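Luciferase-like monooxygenase (Streptomyces bottropensis, PDB 7BIP) probably acts as a monooxygenase in rishirilide biosynthesis, adding oxygen from molecular oxygen to an aromatic polyketide intermediate. Local coordinates at residues F37-T42 against D318-L323; M230-Y235 against G314-F319; L31-G36 against R69-V74. All blocks are in the same frame, centred on the assembly; numbering follows the deposited sequence.

In the fold
All three contacts are built on the curled parallel sheet of a TIM barrel. Along the chain, interaction 3 joins helix 18-35 to the loop leading into strand 72-78. Interaction 1 crosses it in sequence, running from strand 39-42 to strand 320-324, and interaction 2 packs strand 228-236 against the end of helix 302-316 and the loop after it. Interactions 1 and 2 lie about 9 Å apart between centres and share Asp318 and Phe319. Centre to centre, interaction 3 is about 10 Å from interaction 1 but about 19 Å from interaction 2. Strand 2-6 separates strands 39-42 and 320-324, so the barrel's first and last strands, 2-6 and 320-324, lie side by side.

Interaction 1: F37-T42 against D318-L323; sequences FHHVKT and DFTISL
Inside the barrel, where strands 39-42 and 320-324 flank strand 2-6 without pairing with each other, the Ser322 hydroxyl is gripped by both His39 and Lys41. The two strand axes come within 7.9 Å and diverge by 64°, which leaves side chains to bridge them. His39 brings NE2, at the edge of its ring and near its plane, to 2.7 Å from Ser322 OG, in a hydrogen bond whose donor could be either group. Lys41 runs out with CG anti to the backbone N (chi1 175°), bends at its third torsion, and donates from NZ to the same Ser322 OG at 2.7 Å. Its ammonium is also bonded to His229, so this lysine is held by two partners in a buried setting. On the other side of the His39 ring, ND1 meets His38 ND1 at 3.0 Å in a nearly straight bond of undecided direction, while His38 NE2 reaches Glu226. Bonds at both ring nitrogens would probably fix how the His39 ring is turned. The Thr320 methyl, CG2, packs obliquely on His39 CE1 at 3.4 Å, and its hydroxyl turns to the carbonyl of Glu225. On the outer side of strand 320-324, Phe37 CE1 touches Leu323 CD1 at 3.9 Å. Inward side chains of two strands flanking a third thus meet across it inside the closed parallel barrel of a TIM-barrel fold.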
ATOM      1  N   PHE A  37       8.975  10.650  19.055  1.00 14.60           N
ATOM      2  CA  PHE A  37       9.092  11.460  17.854  1.00 16.10           C
ATOM      3  C   PHE A  37       7.714  11.775  17.276  1.00 19.04           C
ATOM      4  O   PHE A  37       6.714  11.107  17.567  1.00 17.97           O
ATOM      5  CB  PHE A  37       9.963  10.745  16.819  1.00 11.98           C
ATOM      6  CG  PHE A  37      11.434  10.780  17.150  1.00 12.62           C
ATOM      7  CD1 PHE A  37      12.224  11.828  16.707  1.00 20.55           C
ATOM      8  CD2 PHE A  37      12.016   9.784  17.931  1.00 13.25           C
ATOM      9  CE1 PHE A  37      13.576  11.886  17.011  1.00 18.68           C
ATOM     10  CE2 PHE A  37      13.389   9.834  18.238  1.00 14.07           C
ATOM     11  CZ  PHE A  37      14.159  10.893  17.775  1.00 17.40           C
ATOM     12  N   HIS A  38       7.669  12.824  16.453  1.00 13.16           N
ATOM     13  CA  HIS A  38       6.393  13.347  15.963  1.00 11.66           C
ATOM     14  C   HIS A  38       5.824  12.511  14.816  1.00 16.68           C
ATOM     15  O   HIS A  38       4.605  12.312  14.740  1.00 14.04           O
ATOM     16  CB  HIS A  38       6.582  14.806  15.529  1.00 18.36           C
ATOM     17  CG  HIS A  38       5.387  15.406  14.856  1.00 16.49           C
ATOM     18  ND1 HIS A  38       5.322  15.604  13.494  1.00 19.68           N
ATOM     19  CD2 HIS A  38       4.214  15.856  15.360  1.00 21.40           C
ATOM     20  CE1 HIS A  38       4.159  16.153  13.186  1.00 18.99           C
ATOM     21  NE2 HIS A  38       3.468  16.312  14.300  1.00 21.80           N
ATOM     22  N   HIS A  39       6.672  12.015  13.918  1.00 14.16           N
ATOM     23  CA  HIS A  39       6.174  11.352  12.715  1.00 12.49           C
ATOM     24  C   HIS A  39       7.231  10.406  12.157  1.00 12.51           C
ATOM     25  O   HIS A  39       8.396  10.430  12.560  1.00 14.03           O
ATOM     26  CB  HIS A  39       5.769  12.376  11.647  1.00 10.73           C
ATOM     27  CG  HIS A  39       6.922  13.159  11.102  1.00 10.57           C
ATOM     28  ND1 HIS A  39       7.194  14.448  11.503  1.00 15.18           N
ATOM     29  CD2 HIS A  39       7.867  12.842  10.183  1.00 13.95           C
ATOM     30  CE1 HIS A  39       8.261  14.891  10.859  1.00 16.59           C
ATOM     31  NE2 HIS A  39       8.688  13.936  10.053  1.00 15.17           N
ATOM     32  N   VAL A  40       6.787   9.572  11.212  1.00 12.22           N
ATOM     33  CA  VAL A  40       7.634   8.754  10.348  1.00  9.93           C
ATOM     34  C   VAL A  40       7.287   9.117   8.906  1.00 13.29           C
ATOM     35  O   VAL A  40       6.111   9.080   8.519  1.00 13.67           O
ATOM     36  CB  VAL A  40       7.416   7.244  10.588  1.00 11.94           C
ATOM     37  CG1 VAL A  40       8.217   6.423   9.583  1.00 14.18           C
ATOM     38  CG2 VAL A  40       7.810   6.860  12.026  1.00 13.15           C
ATOM     39  N   LYS A  41       8.297   9.473   8.119  1.00 13.06           N
ATOM     40  CA  LYS A  41       8.112   9.901   6.738  1.00 12.99           C
ATOM     41  C   LYS A  41       8.858   8.941   5.814  1.00 14.21           C
ATOM     42  O   LYS A  41       9.869   8.362   6.202  1.00 13.84           O
ATOM     43  CB  LYS A  41       8.641  11.346   6.557  1.00 10.19           C
ATOM     44  CG  LYS A  41       8.619  11.896   5.131  1.00 10.33           C
ATOM     45  CD  LYS A  41       9.073  13.361   5.127  1.00 12.14           C
ATOM     46  CE  LYS A  41       8.016  14.286   5.716  1.00 13.82           C
ATOM     47  NZ  LYS A  41       8.621  15.649   5.958  1.00 15.11           N
ATOM     48  N   THR A  42       8.349   8.742   4.600  1.00 11.74           N
ATOM     49  CA  THR A  42       9.159   8.104   3.572  1.00 14.55           C
ATOM     50  C   THR A  42       8.757   8.664   2.214  1.00 14.50           C
ATOM     51  O   THR A  42       7.871   9.517   2.110  1.00 13.93           O
ATOM     52  CB  THR A  42       9.055   6.571   3.629  1.00 14.41           C
ATOM     53  OG1 THR A  42      10.125   6.007   2.854  1.00 17.24           O
ATOM     54  CG2 THR A  42       7.722   6.084   3.068  1.00 15.54           C
ATOM     55  N   ASP A 318       9.265  28.366  13.905  1.00 21.77           N
ATOM     56  CA  ASP A 318       8.933  27.006  14.321  1.00 19.69           C
ATOM     57  C   ASP A 318       8.308  26.223  13.172  1.00 23.62           C
ATOM     58  O   ASP A 318       7.396  26.714  12.502  1.00 23.67           O
ATOM     59  CB  ASP A 318       7.983  27.042  15.513  1.00 22.91           C
ATOM     60  CG  ASP A 318       8.700  27.293  16.810  1.00 29.86           C
ATOM     61  OD1 ASP A 318       9.573  26.477  17.166  1.00 26.94           O
ATOM     62  OD2 ASP A 318       8.404  28.313  17.465  1.00 31.56           O
ATOM     63  N   PHE A 319       8.790  25.003  12.942  1.00 17.96           N
ATOM     64  CA  PHE A 319       8.250  24.166  11.870  1.00 18.01           C
ATOM     65  C   PHE A 319       8.565  22.708  12.201  1.00 16.68           C
ATOM     66  O   PHE A 319       9.027  22.392  13.304  1.00 18.60           O
ATOM     67  CB  PHE A 319       8.792  24.607  10.500  1.00 19.52           C
ATOM     68  CG  PHE A 319      10.282  24.407  10.326  1.00 19.38           C
ATOM     69  CD1 PHE A 319      10.768  23.313   9.625  1.00 19.26           C
ATOM     70  CD2 PHE A 319      11.189  25.317  10.849  1.00 18.62           C
ATOM     71  CE1 PHE A 319      12.130  23.121   9.463  1.00 15.43           C
ATOM     72  CE2 PHE A 319      12.557  25.131  10.685  1.00 17.90           C
ATOM     73  CZ  PHE A 319      13.028  24.025   9.987  1.00 15.90           C
ATOM     74  N   THR A 320       8.275  21.816  11.257  1.00 13.72           N
ATOM     75  CA  THR A 320       8.423  20.375  11.431  1.00 13.54           C
ATOM     76  C   THR A 320       9.638  19.885  10.648  1.00 16.88           C
ATOM     77  O   THR A 320       9.691  20.038   9.422  1.00 16.10           O
ATOM     78  CB  THR A 320       7.155  19.658  10.971  1.00 14.68           C
ATOM     79  OG1 THR A 320       6.042  20.115  11.758  1.00 17.08           O
ATOM     80  CG2 THR A 320       7.306  18.156  11.127  1.00 14.62           C
ATOM     81  N   ILE A 321      10.607  19.296  11.354  1.00 13.67           N
ATOM     82  CA  ILE A 321      11.807  18.742  10.730  1.00 12.99           C
ATOM     83  C   ILE A 321      11.670  17.228  10.679  1.00 12.16           C
ATOM     84  O   ILE A 321      11.276  16.606  11.674  1.00 15.06           O
ATOM     85  CB  ILE A 321      13.077  19.133  11.505  1.00 14.36           C
ATOM     86  CG1 ILE A 321      13.475  20.583  11.201  1.00 15.05           C
ATOM     87  CG2 ILE A 321      14.234  18.170  11.160  1.00 13.55           C
ATOM     88  CD1 ILE A 321      14.664  21.113  12.014  1.00 15.38           C
ATOM     89  N   SER A 322      12.001  16.639   9.530  1.00 13.50           N
ATOM     90  CA  SER A 322      12.160  15.193   9.405  1.00 11.59           C
ATOM     91  C   SER A 322      13.648  14.881   9.390  1.00 15.65           C
ATOM     92  O   SER A 322      14.383  15.386   8.531  1.00 16.24           O
ATOM     93  CB  SER A 322      11.496  14.641   8.139  1.00 14.38           C
ATOM     94  OG  SER A 322      10.130  14.994   8.073  1.00 18.16           O
ATOM     95  N   LEU A 323      14.084  14.050  10.333  1.00 11.94           N
ATOM     96  CA  LEU A 323      15.491  13.674  10.455  1.00  9.83           C
ATOM     97  C   LEU A 323      15.740  12.432   9.606  1.00 14.38           C
ATOM     98  O   LEU A 323      15.227  11.355   9.910  1.00 16.05           O
ATOM     99  CB  LEU A 323      15.837  13.422  11.920  1.00 13.05           C
ATOM    100  CG  LEU A 323      15.452  14.550  12.881  1.00 15.24           C
ATOM    101  CD1 LEU A 323      15.403  14.011  14.302  1.00 17.41           C
ATOM    102  CD2 LEU A 323      16.440  15.722  12.767  1.00 16.06           C
TER

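Interaction 2: M230-Y235 against G314-F319; sequences MSYNCY and GWFGDF. With EDO (1,2-ethanediol), chain I.
Met230 sets CG beside its backbone N and anti to its carbonyl carbon (chi1 -52°) and continues as an extended chain, while Phe319 places its ring between backbone N and carbonyl carbon (chi1 66°); together these torsions lay the thioether across the ring. The methyl CE stands over one face of Phe319, 3.8 Å from the ring centroid and only 14° off the normal, a CH-pi contact. Further back along the chain, CG touches Phe319 CE1 at 3.6 Å. The sulfur lies obliquely to the same ring, with SD 4.3 Å from its centroid, in a Met-aromatic contact. A second one is made to Phe316: SD is 4.7 Å from that ring's centroid, again oblique, and CE closes to 3.6 Å from Phe316 CD2. One thioether thus meets two aromatic rings. Tyr232 adds its hydroxyl, which meets the edge of the Phe316 ring near its plane, with OH 3.6 Å from CE2. Gly317, the first residue past helix 302-316, has positive phi; Phe316 before it and Phe319 after it both point toward strand 228-236. The cluster is buried and apolar apart from the tyrosine oxygen. Pro197 touches both Met230 and Tyr232. Val205 of helix 202-218 reaches Met230 and Phe316, Leu209 of that helix also packs on Phe316, and strand 320-324, which follows Phe319 directly, pairs by backbone bonds with Met230 and Tyr232 along the barrel wall.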
ATOM      1  N   MET A 230      10.487  20.326   6.515  1.00 16.05           N
ATOM      2  CA  MET A 230      11.777  20.267   5.836  1.00 14.68           C
ATOM      3  C   MET A 230      12.507  19.027   6.326  1.00 15.23           C
ATOM      4  O   MET A 230      12.404  18.681   7.503  1.00 16.40           O
ATOM      5  CB  MET A 230      12.648  21.502   6.110  1.00 15.51           C
ATOM      6  CG  MET A 230      11.960  22.837   5.840  1.00 14.12           C
ATOM      7  SD  MET A 230      13.108  24.198   6.082  0.92 18.16           S
ATOM      8  CE  MET A 230      11.983  25.510   6.558  1.00 21.23           C
ATOM      9  N   SER A 231      13.246  18.369   5.437  1.00 13.76           N
ATOM     10  CA  SER A 231      14.029  17.190   5.799  1.00 12.40           C
ATOM     11  C   SER A 231      15.507  17.544   5.878  1.00 15.18           C
ATOM     12  O   SER A 231      16.009  18.328   5.070  1.00 16.12           O
ATOM     13  CB  SER A 231      13.828  16.041   4.809  1.00 18.49           C
ATOM     14  OG  SER A 231      12.542  15.459   4.966  1.00 24.87           O
ATOM     15  N   TYR A 232      16.196  16.962   6.863  1.00 14.63           N
ATOM     16  CA  TYR A 232      17.635  17.141   7.031  1.00 13.08           C
ATOM     17  C   TYR A 232      18.277  15.787   7.271  1.00 17.07           C
ATOM     18  O   TYR A 232      17.795  15.026   8.110  1.00 15.07           O
ATOM     19  CB  TYR A 232      17.963  18.031   8.230  1.00 13.59           C
ATOM     20  CG  TYR A 232      17.658  19.505   8.095  1.00 13.90           C
ATOM     21  CD1 TYR A 232      18.610  20.393   7.607  1.00 19.53           C
ATOM     22  CD2 TYR A 232      16.436  20.014   8.515  1.00 18.27           C
ATOM     23  CE1 TYR A 232      18.341  21.752   7.514  1.00 20.73           C
ATOM     24  CE2 TYR A 232      16.155  21.363   8.420  1.00 18.41           C
ATOM     25  CZ  TYR A 232      17.112  22.223   7.928  1.00 15.82           C
ATOM     26  OH  TYR A 232      16.823  23.555   7.835  1.00 16.28           O
ATOM     27  N   ASN A 233      19.382  15.506   6.582  1.00 14.44           N
ATOM     28  CA  ASN A 233      20.185  14.344   6.947  1.00 13.54           C
ATOM     29  C   ASN A 233      20.673  14.489   8.384  1.00 14.65           C
ATOM     30  O   ASN A 233      21.085  15.570   8.815  1.00 17.48           O
ATOM     31  CB  ASN A 233      21.362  14.184   5.988  1.00 17.65           C
ATOM     32  CG  ASN A 233      20.916  13.801   4.594  1.00 29.41           C
ATOM     33  OD1 ASN A 233      19.894  13.135   4.425  1.00 32.99           O
ATOM     34  ND2 ASN A 233      21.671  14.226   3.586  1.00 39.59           N
ATOM     35  N   CYS A 234      20.583  13.401   9.151  1.00 13.83           N
ATOM     36  CA  CYS A 234      20.844  13.514  10.579  1.00 13.32           C
ATOM     37  C   CYS A 234      21.648  12.316  11.051  1.00 13.98           C
ATOM     38  O   CYS A 234      21.265  11.168  10.799  1.00 17.18           O
ATOM     39  CB  CYS A 234      19.524  13.627  11.361  1.00 15.12           C
ATOM     40  SG  CYS A 234      19.768  13.748  13.125  1.00 17.77           S
ATOM     41  N   TYR A 235      22.760  12.588  11.731  1.00 12.37           N
ATOM     42  CA  TYR A 235      23.581  11.533  12.317  1.00 14.44           C
ATOM     43  C   TYR A 235      24.178  12.078  13.602  1.00 14.02           C
ATOM     44  O   TYR A 235      24.853  13.114  13.575  1.00 14.38           O
ATOM     45  CB  TYR A 235      24.687  11.083  11.340  1.00 12.73           C
ATOM     46  CG  TYR A 235      25.415   9.840  11.790  1.00 15.16           C
ATOM     47  CD1 TYR A 235      25.148   8.614  11.205  1.00 17.83           C
ATOM     48  CD2 TYR A 235      26.355   9.888  12.806  1.00 13.50           C
ATOM     49  CE1 TYR A 235      25.810   7.467  11.619  1.00 20.36           C
ATOM     50  CE2 TYR A 235      27.012   8.761  13.230  1.00 13.85           C
ATOM     51  CZ  TYR A 235      26.733   7.549  12.633  1.00 17.87           C
ATOM     52  OH  TYR A 235      27.383   6.407  13.043  1.00 20.34           O
ATOM     53  N   GLY A 314      15.959  30.181  14.550  1.00 17.86           N
ATOM     54  CA  GLY A 314      16.096  31.626  14.448  1.00 24.42           C
ATOM     55  C   GLY A 314      15.880  32.150  13.041  1.00 29.29           C
ATOM     56  O   GLY A 314      15.340  33.245  12.860  1.00 29.77           O
ATOM     57  N   TRP A 315      16.285  31.378  12.025  1.00 21.32           N
ATOM     58  CA  TRP A 315      16.093  31.823  10.648  1.00 20.64           C
ATOM     59  C   TRP A 315      14.661  31.619  10.170  1.00 22.31           C
ATOM     60  O   TRP A 315      14.109  32.478   9.472  1.00 24.58           O
ATOM     61  CB  TRP A 315      17.023  31.071   9.694  1.00 20.66           C
ATOM     62  CG  TRP A 315      18.472  31.205   9.981  1.00 23.85           C
ATOM     63  CD1 TRP A 315      19.102  32.244  10.601  1.00 26.86           C
ATOM     64  CD2 TRP A 315      19.490  30.254   9.650  1.00 27.15           C
ATOM     65  NE1 TRP A 315      20.453  31.997  10.681  1.00 33.57           N
ATOM     66  CE2 TRP A 315      20.716  30.779  10.106  1.00 30.59           C
ATOM     67  CE3 TRP A 315      19.483  29.004   9.019  1.00 25.02           C
ATOM     68  CZ2 TRP A 315      21.927  30.100   9.944  1.00 30.92           C
ATOM     69  CZ3 TRP A 315      20.683  28.332   8.853  1.00 25.13           C
ATOM     70  CH2 TRP A 315      21.889  28.880   9.316  1.00 27.41           C
ATOM     71  N   PHE A 316      14.064  30.477  10.495  1.00 24.10           N
ATOM     72  CA  PHE A 316      12.843  30.039   9.838  1.00 19.89           C
ATOM     73  C   PHE A 316      11.609  30.095  10.717  1.00 20.23           C
ATOM     74  O   PHE A 316      10.497  30.016  10.188  1.00 25.10           O
ATOM     75  CB  PHE A 316      12.999  28.597   9.326  1.00 21.67           C
ATOM     76  CG  PHE A 316      14.130  28.409   8.355  1.00 20.90           C
ATOM     77  CD1 PHE A 316      14.581  29.460   7.567  1.00 19.99           C
ATOM     78  CD2 PHE A 316      14.739  27.163   8.219  1.00 18.87           C
ATOM     79  CE1 PHE A 316      15.630  29.277   6.675  1.00 21.14           C
ATOM     80  CE2 PHE A 316      15.781  26.978   7.336  1.00 18.27           C
ATOM     81  CZ  PHE A 316      16.222  28.023   6.554  1.00 19.81           C
ATOM     82  N   GLY A 317      11.763  30.218  12.028  1.00 21.59           N
ATOM     83  CA  GLY A 317      10.630  30.079  12.914  1.00 20.75           C
ATOM     84  C   GLY A 317      10.412  28.627  13.288  1.00 21.75           C
ATOM     85  O   GLY A 317      11.246  27.753  13.032  1.00 21.73           O
ATOM     86  N   ASP A 318       9.265  28.366  13.905  1.00 21.77           N
ATOM     87  CA  ASP A 318       8.933  27.006  14.321  1.00 19.69           C
ATOM     88  C   ASP A 318       8.308  26.223  13.172  1.00 23.62           C
ATOM     89  O   ASP A 318       7.396  26.714  12.502  1.00 23.67           O
ATOM     90  CB  ASP A 318       7.983  27.042  15.513  1.00 22.91           C
ATOM     91  CG  ASP A 318       8.700  27.293  16.810  1.00 29.86           C
ATOM     92  OD1 ASP A 318       9.573  26.477  17.166  1.00 26.94           O
ATOM     93  OD2 ASP A 318       8.404  28.313  17.465  1.00 31.56           O
ATOM     94  N   PHE A 319       8.790  25.003  12.942  1.00 17.96           N
ATOM     95  CA  PHE A 319       8.250  24.166  11.870  1.00 18.01           C
ATOM     96  C   PHE A 319       8.565  22.708  12.201  1.00 16.68           C
ATOM     97  O   PHE A 319       9.027  22.392  13.304  1.00 18.60           O
ATOM     98  CB  PHE A 319       8.792  24.607  10.500  1.00 19.52           C
ATOM     99  CG  PHE A 319      10.282  24.407  10.326  1.00 19.38           C
ATOM    100  CD1 PHE A 319      10.768  23.313   9.625  1.00 19.26           C
ATOM    101  CD2 PHE A 319      11.189  25.317  10.849  1.00 18.62           C
ATOM    102  CE1 PHE A 319      12.130  23.121   9.463  1.00 15.43           C
ATOM    103  CE2 PHE A 319      12.557  25.131  10.685  1.00 17.90           C
ATOM    104  CZ  PHE A 319      13.028  24.025   9.987  1.00 15.90           C
TER
HETATM  105  C1  EDO I 407      18.697  12.805   0.034  1.00 53.32           C
HETATM  106  O1  EDO I 407      18.874  11.571   0.737  1.00 54.08           O
HETATM  107  C2  EDO I 407      17.536  13.568   0.659  1.00 57.23           C
HETATM  108  O2  EDO I 407      18.007  14.313   1.788  1.00 62.18           O

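Interaction 3: L31-G36 against R69-V74; sequences LADELG and RRVRLV. With EDO (1,2-ethanediol), chain F.
A set of side-chain-to-backbone hydrogen bonds joins Asp33, in the last turn of helix 18-35, to the loop Arg69-Val71 that leads into strand 72-78 at the outside of the barrel. CG of Asp33 lies anti to the backbone N (chi1 -153°), carrying both oxygens to three consecutive amides. OD1 accepts from Arg70 N at 2.9 Å through its syn lone pair and from Val71 N at 3.0 Å nearly in line with the C-O bond. OD2 takes Arg69 N at 2.8 Å, on the syn side, tilted 34° out of the carboxylate plane. With an alanine here the amides of Arg69, Arg70 and Val71 would probably be left without their shared acceptor, leaving the loop held to the helix mainly by Arg70. The helix ends in a Schellman motif at Gly36; it is the crossover between parallel strands 2-6 and 39-42, a beta-alpha-beta unit of the TIM barrel. Arg70 meets this end side-on: NE and NH2 both donate to Asp33 O, at 2.9 and 3.1 Å, in the carbonyl plane. A cation there probably suits the partial negative charge of a helix C-terminus. Ala32 CB packs on Val71 CG2 at 4.2 Å, and Val40 touches both residues.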
ATOM      1  N   LEU A  31      10.782   2.492  17.006  1.00 13.34           N
ATOM      2  CA  LEU A  31      11.580   3.296  17.924  1.00 13.77           C
ATOM      3  C   LEU A  31      11.129   4.753  17.921  1.00 13.11           C
ATOM      4  O   LEU A  31      11.107   5.402  18.973  1.00 16.18           O
ATOM      5  CB  LEU A  31      13.059   3.166  17.564  1.00 16.14           C
ATOM      6  CG  LEU A  31      14.042   3.717  18.596  1.00 24.78           C
ATOM      7  CD1 LEU A  31      14.019   2.869  19.870  1.00 22.19           C
ATOM      8  CD2 LEU A  31      15.451   3.750  18.006  1.00 25.25           C
ATOM      9  N   ALA A  32      10.759   5.291  16.754  1.00 13.85           N
ATOM     10  CA  ALA A  32      10.183   6.636  16.715  1.00 13.75           C
ATOM     11  C   ALA A  32       8.951   6.726  17.614  1.00 16.07           C
ATOM     12  O   ALA A  32       8.781   7.686  18.379  1.00 17.34           O
ATOM     13  CB  ALA A  32       9.825   7.003  15.271  1.00 16.11           C
ATOM     14  N   ASP A  33       8.071   5.730  17.513  1.00 13.54           N
ATOM     15  CA  ASP A  33       6.890   5.645  18.372  1.00 10.81           C
ATOM     16  C   ASP A  33       7.277   5.634  19.850  1.00 13.19           C
ATOM     17  O   ASP A  33       6.765   6.426  20.649  1.00 16.78           O
ATOM     18  CB  ASP A  33       6.111   4.381  17.997  1.00 15.78           C
ATOM     19  CG  ASP A  33       4.626   4.474  18.301  1.00 14.63           C
ATOM     20  OD1 ASP A  33       4.046   5.560  18.130  1.00 17.34           O
ATOM     21  OD2 ASP A  33       4.044   3.434  18.678  1.00 16.96           O
ATOM     22  N   GLU A  34       8.199   4.750  20.223  1.00 12.30           N
ATOM     23  CA  GLU A  34       8.543   4.560  21.629  1.00 16.88           C
ATOM     24  C   GLU A  34       9.214   5.795  22.214  1.00 17.60           C
ATOM     25  O   GLU A  34       8.947   6.166  23.362  1.00 18.09           O
ATOM     26  CB  GLU A  34       9.461   3.350  21.780  1.00 19.92           C
ATOM     27  CG  GLU A  34       8.841   2.028  21.339  1.00 25.66           C
ATOM     28  CD  GLU A  34       9.882   0.937  21.108  1.00 37.83           C
ATOM     29  OE1 GLU A  34      11.071   1.161  21.435  1.00 37.41           O
ATOM     30  OE2 GLU A  34       9.507  -0.146  20.607  1.00 35.22           O
ATOM     31  N   LEU A  35      10.081   6.447  21.433  1.00 14.34           N
ATOM     32  CA  LEU A  35      10.894   7.544  21.949  1.00 17.02           C
ATOM     33  C   LEU A  35      10.179   8.888  21.920  1.00 17.91           C
ATOM     34  O   LEU A  35      10.715   9.854  22.468  1.00 20.03           O
ATOM     35  CB  LEU A  35      12.209   7.655  21.163  1.00 17.14           C
ATOM     36  CG  LEU A  35      13.198   6.492  21.304  1.00 19.10           C
ATOM     37  CD1 LEU A  35      14.414   6.714  20.412  1.00 17.94           C
ATOM     38  CD2 LEU A  35      13.623   6.336  22.763  1.00 24.78           C
ATOM     39  N   GLY A  36       9.002   8.979  21.306  1.00 16.46           N
ATOM     40  CA  GLY A  36       8.238  10.212  21.339  1.00 20.52           C
ATOM     41  C   GLY A  36       8.452  11.146  20.172  1.00 19.31           C
ATOM     42  O   GLY A  36       8.148  12.338  20.290  1.00 19.53           O
ATOM     43  N   ARG A  69       1.461   3.322  17.507  1.00 14.17           N
ATOM     44  CA  ARG A  69       0.220   3.834  18.067  1.00 16.40           C
ATOM     45  C   ARG A  69       0.085   5.350  18.036  1.00 19.86           C
ATOM     46  O   ARG A  69      -1.043   5.838  17.945  1.00 21.13           O
ATOM     47  CB  ARG A  69       0.055   3.356  19.518  1.00 20.57           C
ATOM     48  CG  ARG A  69      -0.134   1.851  19.655  1.00 38.05           C
ATOM     49  CD  ARG A  69      -0.092   1.409  21.112  1.00 55.63           C
ATOM     50  NE  ARG A  69       0.824   0.290  21.317  1.00 68.45           N
ATOM     51  CZ  ARG A  69       1.338  -0.052  22.494  1.00 73.61           C
ATOM     52  NH1 ARG A  69       2.166  -1.086  22.583  1.00 75.73           N
ATOM     53  NH2 ARG A  69       1.027   0.641  23.583  1.00 74.47           N
ATOM     54  N   ARG A  70       1.182   6.112  18.112  1.00 15.57           N
ATOM     55  CA  ARG A  70       1.006   7.559  18.260  1.00 18.59           C
ATOM     56  C   ARG A  70       1.737   8.392  17.212  1.00 17.23           C
ATOM     57  O   ARG A  70       1.290   9.497  16.875  1.00 17.86           O
ATOM     58  CB  ARG A  70       1.433   8.000  19.662  1.00 27.82           C
ATOM     59  CG  ARG A  70       2.873   7.727  20.001  1.00 33.39           C
ATOM     60  CD  ARG A  70       3.245   8.401  21.313  1.00 40.35           C
ATOM     61  NE  ARG A  70       4.600   8.066  21.738  1.00 41.93           N
ATOM     62  CZ  ARG A  70       5.054   8.243  22.975  1.00 43.83           C
ATOM     63  NH1 ARG A  70       4.255   8.755  23.906  1.00 44.20           N
ATOM     64  NH2 ARG A  70       6.305   7.914  23.284  1.00 34.89           N
ATOM     65  N   VAL A  71       2.858   7.887  16.693  1.00 13.01           N
ATOM     66  CA  VAL A  71       3.612   8.626  15.691  1.00 14.91           C
ATOM     67  C   VAL A  71       2.738   8.887  14.457  1.00 14.40           C
ATOM     68  O   VAL A  71       1.963   8.028  14.022  1.00 14.00           O
ATOM     69  CB  VAL A  71       4.887   7.819  15.371  1.00 18.90           C
ATOM     70  CG1 VAL A  71       4.590   6.600  14.482  1.00 15.83           C
ATOM     71  CG2 VAL A  71       5.971   8.676  14.820  1.00 26.24           C
ATOM     72  N   ARG A  72       2.845  10.085  13.891  1.00 14.62           N
ATOM     73  CA  ARG A  72       2.127  10.328  12.645  1.00 13.97           C
ATOM     74  C   ARG A  72       2.864   9.683  11.468  1.00 15.38           C
ATOM     75  O   ARG A  72       4.044   9.342  11.553  1.00 12.60           O
ATOM     76  CB  ARG A  72       1.938  11.830  12.418  1.00 14.79           C
ATOM     77  CG  ARG A  72       1.107  12.498  13.538  1.00 18.44           C
ATOM     78  CD  ARG A  72       0.601  13.889  13.142  1.00 16.25           C
ATOM     79  NE  ARG A  72      -0.408  13.846  12.076  1.00 17.97           N
ATOM     80  CZ  ARG A  72      -1.687  13.516  12.249  1.00 17.50           C
ATOM     81  NH1 ARG A  72      -2.143  13.189  13.450  1.00 18.38           N
ATOM     82  NH2 ARG A  72      -2.509  13.507  11.204  1.00 14.45           N
ATOM     83  N   LEU A  73       2.135   9.487  10.367  1.00 12.24           N
ATOM     84  CA  LEU A  73       2.685   8.906   9.144  1.00 14.34           C
ATOM     85  C   LEU A  73       2.597   9.950   8.041  1.00 12.85           C
ATOM     86  O   LEU A  73       1.524  10.505   7.806  1.00 11.90           O
ATOM     87  CB  LEU A  73       1.911   7.640   8.730  1.00 13.64           C
ATOM     88  CG  LEU A  73       1.918   6.407   9.636  1.00 15.00           C
ATOM     89  CD1 LEU A  73       3.316   6.089  10.191  1.00 14.24           C
ATOM     90  CD2 LEU A  73       0.934   6.580  10.769  1.00 13.33           C
ATOM     91  N   VAL A  74       3.713  10.225   7.360  1.00 12.14           N
ATOM     92  CA  VAL A  74       3.748  11.322   6.394  1.00 13.19           C
ATOM     93  C   VAL A  74       4.348  10.856   5.074  1.00 12.49           C
ATOM     94  O   VAL A  74       5.447  10.293   5.051  1.00 12.23           O
ATOM     95  CB  VAL A  74       4.541  12.528   6.931  1.00 14.61           C
ATOM     96  CG1 VAL A  74       4.382  13.731   5.981  1.00 15.15           C
ATOM     97  CG2 VAL A  74       4.098  12.881   8.347  1.00 12.57           C
TER
HETATM   98  C1  EDO F 404      -0.539  -2.456  17.429  1.00 46.16           C
HETATM   99  O1  EDO F 404      -1.821  -2.118  17.969  1.00 48.66           O
HETATM  100  C2  EDO F 404       0.371  -1.242  17.538  1.00 44.85           C
HETATM  101  O2  EDO F 404       1.352  -1.489  18.546  1.00 43.15           O